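Local coordinates for uncharacterized protein (Bacillus cereus, PDB 5F2H) that is of unknown function but is an alpha/beta hydrolase-superfamily protein that probably has hydrolase activity, at residues Gln272-Leu277 with Ile282-Lys287; Asp139-Ala144 with Gly205-Gly210. All blocks are in the same frame, centred on the assembly; numbering follows the deposited sequence.

Contact 1. Residues Gln272-Leu277 with Ile282-Lys287; sequences QFVQVL and IEHEFK
L277 lies over one face of the H284 imidazole, its CD1 4.0 Å from the ring centroid in a CH-pi contact 20° off the normal. The CB of L277 lies over the same ring, 3.5 Å from H284 ND1. One helical turn back, V274 uses both methyls: CG2 sits over a face of the F286 ring, 3.9 Å from its centroid, while CG1 approaches H284 NE2 obliquely at 3.7 Å. With CG1 anti to the backbone N, this torsion (chi1 172°) sends CG1 to H284 and CG2 to F286. Helix 267-279 here covers strand 284-289, the last strand of the parallel sheet, and the two belong to the beta-alpha-beta unit that starts with strand 254-260; the segment axes run roughly antiparallel, with a closest approach of 9.7 Å. The turn between them is tied by a backbone hydrogen bond from I282 N to L277 O, 2.8 Å long and almost straight. H284 is fixed from its own side too: ND1 donates to I282 O at 2.7 Å, with the carbonyl oxygen close to the ring plane, which sets the rotation of the imidazole under the leucine. F286 also packs on V257 of the neighbouring strand, and L248 lies against both L277 and I282.

Contact 2. Residues Asp139-Ala144 with Gly205-Gly210; sequences DQENIA and GGFSAG
With chi1 at -72°, D139 places its CG beside its own backbone N and turns the carboxylate to the methyl of A209; E141, with its CG likewise beside the backbone N and its chain extended beyond, sends its carboxylate to the ring of F207. The aspartate meets A209 CB with both oxygens, OD1 at 3.3 Å and OD2 at 3.5 Å. This is contact with a methyl, and the polar demand of OD1 is met elsewhere, by a hydrogen bond from the backbone N of W176. E141 OE2 comes obliquely to the F207 ring, 3.6 Å from CE2, with carboxylate and ring planes 22° apart. Its other oxygen, OE1, accepts a hydrogen bond from G138 N, just ahead of D139, which helps to hold the carboxylate beside the ring. F207 in turn stacks with Y296 and meets the ring of H294. No hydrogen bond joins the two segments directly. Between F207 and A209, S208 has a positive phi (52°) in a sharp turn from strand 202-207 to helix 209-219, and its OG is hydrogen-bonded to H294 NE2. Strand, serine and helix, with G206 and G210, fit the GxSxG nucleophile elbow of alpha/beta hydrolases, in which S208 would probably be the nucleophile.

In the fold
The two contacts share one parallel sheet, yet they do not touch: their centres are about 21 Å apart and their nearest atoms about 10 Å. Both segments of contact 2 come earlier in the chain than those of contact 1. Contact 2 is at strand 202-207, which has strand 131-136 on one side and 227-231 on the other; contact 1 is at the outermost strand 284-289, with 254-260 and 227-231 lying between. The probable active site belongs to contact 2, where the side chain of D139 is about 4 Å from a bound TRS molecule, probably from the crystallisation liquor. H294 follows soon after strand 284-289, so the chain leaving contact 1 returns to that probable site.

Contact 1. Residues Gln272-Leu277 with Ile282-Lys287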
loop_
_atom_site.group_PDB
_atom_site.type_symbol
_atom_site.label_atom_id
_atom_site.label_comp_id
_atom_site.label_asym_id
_atom_site.label_seq_id
_atom_site.Cartn_x
_atom_site.Cartn_y
_atom_site.Cartn_z
ATOM N N GLN B 272 17.214 -0.549 -31.692
ATOM C CA GLN B 272 18.301 0.446 -31.634
ATOM C C GLN B 272 18.330 1.044 -30.241
ATOM O O GLN B 272 19.391 1.293 -29.681
ATOM C CB GLN B 272 18.068 1.600 -32.600
ATOM C CG GLN B 272 17.976 1.209 -34.060
ATOM C CD GLN B 272 17.646 2.396 -34.937
ATOM O OE1 GLN B 272 17.711 3.541 -34.491
ATOM N NE2 GLN B 272 17.281 2.131 -36.191
ATOM N N PHE B 273 17.144 1.302 -29.703
ATOM C CA PHE B 273 17.017 1.865 -28.379
ATOM C C PHE B 273 17.595 0.916 -27.345
ATOM O O PHE B 273 18.422 1.309 -26.524
ATOM C CB PHE B 273 15.561 2.206 -28.114
ATOM C CG PHE B 273 15.277 2.653 -26.708
ATOM C CD1 PHE B 273 15.751 3.865 -26.245
ATOM C CD2 PHE B 273 14.416 1.928 -25.898
ATOM C CE1 PHE B 273 15.468 4.300 -24.963
ATOM C CE2 PHE B 273 14.118 2.361 -24.622
ATOM C CZ PHE B 273 14.642 3.555 -24.156
ATOM N N VAL B 274 17.200 -0.345 -27.417
ATOM C CA VAL B 274 17.702 -1.356 -26.485
ATOM C C VAL B 274 19.228 -1.448 -26.556
ATOM O O VAL B 274 19.888 -1.733 -25.557
ATOM C CB VAL B 274 17.081 -2.744 -26.772
ATOM C CG1 VAL B 274 17.754 -3.820 -25.935
ATOM C CG2 VAL B 274 15.577 -2.718 -26.501
ATOM N N GLN B 275 19.779 -1.238 -27.749
ATOM C CA GLN B 275 21.228 -1.277 -27.954
ATOM C C GLN B 275 21.917 -0.193 -27.116
ATOM O O GLN B 275 22.901 -0.461 -26.433
ATOM C CB GLN B 275 21.548 -1.089 -29.439
ATOM C CG GLN B 275 23.022 -1.057 -29.786
ATOM C CD GLN B 275 23.771 -2.325 -29.415
ATOM O OE1 GLN B 275 23.202 -3.288 -28.899
ATOM N NE2 GLN B 275 25.074 -2.324 -29.685
ATOM N N VAL B 276 21.365 1.018 -27.146
ATOM C CA VAL B 276 21.919 2.114 -26.372
ATOM C C VAL B 276 21.791 1.804 -24.873
ATOM O O VAL B 276 22.718 2.058 -24.108
ATOM C CB VAL B 276 21.226 3.451 -26.680
ATOM C CG1 VAL B 276 21.793 4.538 -25.788
ATOM C CG2 VAL B 276 21.374 3.818 -28.148
ATOM N N LEU B 277 20.647 1.260 -24.448
ATOM C CA LEU B 277 20.454 0.929 -23.033
ATOM C C LEU B 277 21.541 -0.026 -22.557
ATOM O O LEU B 277 21.918 0.013 -21.390
ATOM C CB LEU B 277 19.077 0.294 -22.756
ATOM C CG LEU B 277 17.784 1.070 -23.018
ATOM C CD1 LEU B 277 16.609 0.222 -22.556
ATOM C CD2 LEU B 277 17.736 2.400 -22.293
ATOM N N ILE B 282 22.280 0.394 -18.620
ATOM C CA ILE B 282 21.062 0.750 -17.886
ATOM C C ILE B 282 20.333 -0.543 -17.572
ATOM O O ILE B 282 19.994 -1.291 -18.488
ATOM C CB ILE B 282 20.120 1.615 -18.741
ATOM C CG1 ILE B 282 20.865 2.791 -19.389
ATOM C CG2 ILE B 282 18.945 2.085 -17.899
ATOM C CD1 ILE B 282 21.435 3.773 -18.401
ATOM N N GLU B 283 20.052 -0.808 -16.300
ATOM C CA GLU B 283 19.364 -2.053 -15.942
ATOM C C GLU B 283 18.012 -2.085 -16.705
ATOM O O GLU B 283 17.206 -1.158 -16.618
ATOM C CB GLU B 283 19.205 -2.202 -14.420
ATOM C CG GLU B 283 19.007 -3.650 -13.979
ATOM C CD GLU B 283 18.955 -3.822 -12.466
ATOM O OE1 GLU B 283 19.108 -2.814 -11.739
ATOM O OE2 GLU B 283 18.782 -4.975 -12.004
ATOM N N HIS B 284 17.799 -3.114 -17.517
ATOM C CA HIS B 284 16.557 -3.212 -18.276
ATOM C C HIS B 284 16.327 -4.639 -18.734
ATOM O O HIS B 284 17.121 -5.533 -18.437
ATOM C CB HIS B 284 16.604 -2.322 -19.515
ATOM C CG HIS B 284 17.524 -2.825 -20.582
ATOM N ND1 HIS B 284 18.849 -2.452 -20.667
ATOM C CD2 HIS B 284 17.309 -3.679 -21.611
ATOM C CE1 HIS B 284 19.407 -3.049 -21.706
ATOM N NE2 HIS B 284 18.495 -3.802 -22.292
ATOM N N GLU B 285 15.243 -4.844 -19.475
ATOM C CA GLU B 285 14.916 -6.160 -19.994
ATOM C C GLU B 285 14.028 -6.051 -21.232
ATOM O O GLU B 285 12.915 -5.546 -21.168
ATOM C CB GLU B 285 14.279 -7.012 -18.903
ATOM C CG GLU B 285 13.937 -8.421 -19.345
ATOM C CD GLU B 285 13.506 -9.297 -18.191
ATOM O OE1 GLU B 285 13.966 -9.049 -17.052
ATOM O OE2 GLU B 285 12.753 -10.263 -18.437
ATOM N N PHE B 286 14.548 -6.518 -22.363
ATOM C CA PHE B 286 13.839 -6.477 -23.637
ATOM C C PHE B 286 13.254 -7.821 -23.957
ATOM O O PHE B 286 13.914 -8.849 -23.806
ATOM C CB PHE B 286 14.776 -6.010 -24.743
ATOM C CG PHE B 286 14.190 -6.074 -26.117
ATOM C CD1 PHE B 286 12.964 -5.481 -26.395
ATOM C CD2 PHE B 286 14.958 -6.536 -27.177
ATOM C CE1 PHE B 286 12.449 -5.484 -27.681
ATOM C CE2 PHE B 286 14.464 -6.521 -28.470
ATOM C CZ PHE B 286 13.204 -5.997 -28.723
ATOM N N LYS B 287 12.007 -7.811 -24.408
ATOM C CA LYS B 287 11.342 -9.040 -24.719
ATOM C C LYS B 287 10.682 -8.976 -26.075
ATOM O O LYS B 287 9.809 -8.157 -26.329
ATOM C CB LYS B 287 10.345 -9.373 -23.613
ATOM C CG LYS B 287 9.746 -10.758 -23.760
ATOM C CD LYS B 287 9.009 -11.191 -22.506
ATOM C CE LYS B 287 8.473 -12.607 -22.652
ATOM N NZ LYS B 287 9.538 -13.598 -22.968
#

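Contact 2. Residues Asp139-Ala144 with Gly205-Gly210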
loop_
_atom_site.group_PDB
_atom_site.type_symbol
_atom_site.label_atom_id
_atom_site.label_comp_id
_atom_site.label_asym_id
_atom_site.label_seq_id
_atom_site.Cartn_x
_atom_site.Cartn_y
_atom_site.Cartn_z
ATOM N N ASP B 139 -0.806 6.998 -31.409
ATOM C CA ASP B 139 -1.442 7.996 -32.273
ATOM C C ASP B 139 -2.770 7.477 -32.726
ATOM O O ASP B 139 -2.939 6.264 -32.850
ATOM C CB ASP B 139 -0.562 8.370 -33.472
ATOM C CG ASP B 139 0.643 9.216 -33.067
ATOM O OD1 ASP B 139 0.574 9.843 -31.978
ATOM O OD2 ASP B 139 1.629 9.297 -33.856
ATOM N N GLN B 140 -3.717 8.398 -32.887
ATOM C CA GLN B 140 -5.053 8.074 -33.339
ATOM C C GLN B 140 -5.848 7.229 -32.366
ATOM O O GLN B 140 -6.736 6.456 -32.763
ATOM C CB GLN B 140 -4.985 7.398 -34.700
ATOM C CG GLN B 140 -4.366 8.297 -35.734
ATOM C CD GLN B 140 -4.392 7.669 -37.094
ATOM O OE1 GLN B 140 -5.041 8.167 -38.012
ATOM N NE2 GLN B 140 -3.808 6.505 -37.195
ATOM N N GLU B 141 -5.538 7.392 -31.088
ATOM C CA GLU B 141 -6.212 6.660 -30.054
ATOM C C GLU B 141 -6.841 7.643 -29.075
ATOM O O GLU B 141 -7.069 8.789 -29.414
ATOM C CB GLU B 141 -5.249 5.691 -29.348
ATOM C CG GLU B 141 -4.718 4.572 -30.221
ATOM C CD GLU B 141 -3.911 3.537 -29.433
ATOM O OE1 GLU B 141 -3.878 3.619 -28.187
ATOM O OE2 GLU B 141 -3.353 2.590 -30.051
ATOM N N ASN B 142 -7.176 7.152 -27.886
ATOM C CA ASN B 142 -7.781 7.953 -26.854
ATOM C C ASN B 142 -7.786 7.131 -25.595
ATOM O O ASN B 142 -7.187 6.052 -25.553
ATOM C CB ASN B 142 -9.180 8.378 -27.275
ATOM C CG ASN B 142 -10.031 7.206 -27.646
ATOM O OD1 ASN B 142 -9.988 6.180 -26.981
ATOM N ND2 ASN B 142 -10.859 7.365 -28.676
ATOM N N ILE B 143 -8.466 7.616 -24.572
ATOM C CA ILE B 143 -8.516 6.896 -23.304
ATOM C C ILE B 143 -9.302 5.578 -23.362
ATOM O O ILE B 143 -8.929 4.606 -22.702
ATOM C CB ILE B 143 -9.151 7.755 -22.208
ATOM C CG1 ILE B 143 -8.447 9.108 -22.129
ATOM C CG2 ILE B 143 -9.109 7.018 -20.875
ATOM C CD1 ILE B 143 -9.029 10.038 -21.102
ATOM N N ALA B 144 -10.388 5.527 -24.118
ATOM C CA ALA B 144 -11.160 4.290 -24.170
ATOM C C ALA B 144 -10.345 3.140 -24.745
ATOM O O ALA B 144 -10.370 2.022 -24.233
ATOM C CB ALA B 144 -12.401 4.484 -25.000
ATOM N N GLY B 205 4.255 4.099 -18.604
ATOM C CA GLY B 205 4.155 3.176 -19.710
ATOM C C GLY B 205 3.613 3.900 -20.923
ATOM O O GLY B 205 3.014 4.985 -20.810
ATOM N N GLY B 206 3.794 3.294 -22.096
ATOM C CA GLY B 206 3.300 3.886 -23.342
ATOM C C GLY B 206 3.306 2.892 -24.487
ATOM O O GLY B 206 3.950 1.839 -24.397
ATOM N N PHE B 207 2.635 3.262 -25.572
ATOM C CA PHE B 207 2.523 2.449 -26.768
ATOM C C PHE B 207 2.854 3.352 -27.980
ATOM O O PHE B 207 2.243 4.412 -28.136
ATOM C CB PHE B 207 1.080 1.870 -26.803
ATOM C CG PHE B 207 0.760 1.086 -28.029
ATOM C CD1 PHE B 207 1.192 -0.222 -28.160
ATOM C CD2 PHE B 207 0.060 1.659 -29.060
ATOM C CE1 PHE B 207 0.972 -0.932 -29.323
ATOM C CE2 PHE B 207 -0.206 0.939 -30.216
ATOM C CZ PHE B 207 0.251 -0.357 -30.350
ATOM N N SER B 208 3.824 2.953 -28.815
ATOM C CA SER B 208 4.273 3.743 -29.997
ATOM C C SER B 208 4.603 5.180 -29.590
ATOM O O SER B 208 5.260 5.388 -28.575
ATOM C CB SER B 208 3.221 3.759 -31.111
ATOM O OG SER B 208 3.016 2.476 -31.648
ATOM N N ALA B 209 4.075 6.149 -30.344
ATOM C CA ALA B 209 4.252 7.562 -30.091
ATOM C C ALA B 209 3.987 7.893 -28.665
ATOM O O ALA B 209 4.470 8.880 -28.154
ATOM C CB ALA B 209 3.302 8.385 -30.960
ATOM N N GLY B 210 3.156 7.112 -28.012
ATOM C CA GLY B 210 2.865 7.388 -26.627
ATOM C C GLY B 210 4.136 7.187 -25.868
ATOM O O GLY B 210 4.549 8.028 -25.090
#